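Local coordinates for terminase large subunit (Thermus phage G20c, PDB 5M1P), which powers viral DNA translocation into empty capsids with ATP and, through its nuclease domain, cuts the viral genome to begin and end packaging, at residues T24-E29 and P144-I149. Numbering follows the deposited sequence.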
loop_
_atom_site.group_PDB
_atom_site.type_symbol
_atom_site.label_atom_id
_atom_site.label_comp_id
_atom_site.label_asym_id
_atom_site.label_seq_id
_atom_site.Cartn_x
_atom_site.Cartn_y
_atom_site.Cartn_z
ATOM N N THR A 24 14.770 -1.237 5.922
ATOM C CA THR A 24 13.346 -0.918 5.886
ATOM C C THR A 24 12.579 -1.642 4.771
ATOM O O THR A 24 11.357 -1.513 4.694
ATOM C CB THR A 24 13.134 0.604 5.738
ATOM O OG1 THR A 24 13.815 1.077 4.575
ATOM C CG2 THR A 24 13.668 1.344 6.963
ATOM N N ARG A 25 13.284 -2.388 3.914
ATOM C CA ARG A 25 12.647 -3.113 2.812
ATOM C C ARG A 25 12.470 -4.588 3.098
ATOM O O ARG A 25 13.375 -5.228 3.628
ATOM C CB ARG A 25 13.473 -3.014 1.540
ATOM C CG ARG A 25 13.689 -1.610 1.030
ATOM C CD ARG A 25 14.381 -1.682 -0.312
ATOM N NE ARG A 25 14.565 -0.375 -0.907
ATOM C CZ ARG A 25 14.975 -0.169 -2.158
ATOM N NH1 ARG A 25 15.257 -1.192 -2.961
ATOM N NH2 ARG A 25 15.096 1.069 -2.619
ATOM N N LEU A 26 11.324 -5.120 2.693
ATOM C CA LEU A 26 11.122 -6.556 2.568
ATOM C C LEU A 26 11.170 -6.881 1.087
ATOM O O LEU A 26 10.252 -6.528 0.351
ATOM C CB LEU A 26 9.773 -6.967 3.154
ATOM C CG LEU A 26 9.507 -6.568 4.609
ATOM C CD1 LEU A 26 8.275 -7.291 5.142
ATOM C CD2 LEU A 26 10.721 -6.788 5.490
ATOM N N VAL A 27 12.220 -7.563 0.646
ATOM C CA VAL A 27 12.448 -7.764 -0.784
ATOM C C VAL A 27 12.096 -9.196 -1.102
ATOM O O VAL A 27 12.763 -10.116 -0.633
ATOM C CB VAL A 27 13.907 -7.480 -1.200
ATOM C CG1 VAL A 27 14.075 -7.615 -2.717
ATOM C CG2 VAL A 27 14.312 -6.080 -0.759
ATOM N N VAL A 28 11.039 -9.371 -1.892
ATOM C CA VAL A 28 10.603 -10.684 -2.354
ATOM C C VAL A 28 11.395 -11.064 -3.596
ATOM O O VAL A 28 11.899 -12.188 -3.722
ATOM C CB VAL A 28 9.093 -10.703 -2.665
ATOM C CG1 VAL A 28 8.683 -12.040 -3.256
ATOM C CG2 VAL A 28 8.301 -10.455 -1.386
ATOM N N GLU A 29 11.473 -10.143 -4.541
ATOM C CA GLU A 29 12.263 -10.389 -5.728
ATOM C C GLU A 29 12.778 -9.106 -6.319
ATOM O O GLU A 29 12.145 -8.041 -6.236
ATOM C CB GLU A 29 11.479 -11.194 -6.746
ATOM C CG GLU A 29 10.237 -10.537 -7.289
ATOM C CD GLU A 29 9.434 -11.496 -8.141
ATOM O OE1 GLU A 29 9.530 -11.410 -9.379
ATOM O OE2 GLU A 29 8.737 -12.361 -7.565
ATOM N N PRO A 144 4.528 -10.280 0.928
ATOM C CA PRO A 144 5.543 -10.834 1.815
ATOM C C PRO A 144 4.907 -11.498 3.033
ATOM O O PRO A 144 3.989 -10.942 3.624
ATOM C CB PRO A 144 6.361 -9.612 2.235
ATOM C CG PRO A 144 6.116 -8.593 1.178
ATOM C CD PRO A 144 4.717 -8.830 0.715
ATOM N N ASN A 145 5.389 -12.687 3.375
ATOM C CA ASN A 145 4.832 -13.488 4.450
ATOM C C ASN A 145 5.376 -12.963 5.774
ATOM O O ASN A 145 6.225 -13.578 6.432
ATOM C CB ASN A 145 5.184 -14.964 4.213
ATOM C CG ASN A 145 4.463 -15.901 5.153
ATOM O OD1 ASN A 145 3.681 -15.475 6.010
ATOM N ND2 ASN A 145 4.718 -17.190 4.994
ATOM N N ASP A 146 4.850 -11.812 6.168
ATOM C CA ASP A 146 5.329 -11.067 7.307
ATOM C C ASP A 146 4.146 -10.910 8.239
ATOM O O ASP A 146 3.088 -10.440 7.818
ATOM C CB ASP A 146 5.836 -9.703 6.843
ATOM C CG ASP A 146 6.252 -8.830 7.988
ATOM O OD1 ASP A 146 7.329 -9.077 8.575
ATOM O OD2 ASP A 146 5.484 -7.912 8.317
ATOM N N LYS A 147 4.328 -11.267 9.498
ATOM C CA LYS A 147 3.206 -11.297 10.426
ATOM C C LYS A 147 2.531 -9.937 10.579
ATOM O O LYS A 147 1.318 -9.861 10.679
ATOM C CB LYS A 147 3.661 -11.809 11.788
ATOM N N THR A 148 3.314 -8.864 10.580
ATOM C CA THR A 148 2.758 -7.520 10.708
ATOM C C THR A 148 1.799 -7.179 9.562
ATOM O O THR A 148 0.740 -6.596 9.785
ATOM C CB THR A 148 3.870 -6.476 10.797
ATOM O OG1 THR A 148 4.741 -6.815 11.887
ATOM C CG2 THR A 148 3.289 -5.075 11.032
ATOM N N ILE A 149 2.172 -7.563 8.344
ATOM C CA ILE A 149 1.331 -7.346 7.180
ATOM C C ILE A 149 0.046 -8.164 7.291
ATOM O O ILE A 149 -1.060 -7.650 7.089
ATOM C CB ILE A 149 2.070 -7.749 5.881
ATOM C CG1 ILE A 149 3.257 -6.813 5.615
ATOM C CG2 ILE A 149 1.098 -7.724 4.710
ATOM C CD1 ILE A 149 4.132 -7.190 4.427
#
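Asp146 OD1, 4.0 Å from Leu26 CD1, is gripped by a salt bridge from Arg21 NH2 and more weakly by the hydroxyl of Tyr19. As fits the N-cap position before helix 147-154, the other carboxylate oxygen, OD2, takes a weak, bent capping bond from Ile149 N (3.3 Å, 149°). CG stands anti to the backbone N (chi1 176°), beside the carbonyl carbon that leads into the helix, and the two oxygens are held by strand 15-22 and by the first helical turn. Leu26 crosses this side chain at about a right angle, its CD1 methyl lying 3.8 Å from Asp146 CG and equally near CB, so the carbon stem of the acid faces an apolar neighbour. The same methyl reaches Pro144 CB and Ile149 CD1, each at 4.2 Å. Two residues on from Leu26, Val28 CG2 lies over the face of the Pro144 ring, 3.8 Å from CG. Asn145 centres an inverse gamma turn that leads from strand 142-144 to the helix. In this RNase H-like nuclease fold, strand 25-27 lies between strands 15-22 and 61-69, and Ile149 packs on Leu65 of the latter and on Ile178 of helix 177-186.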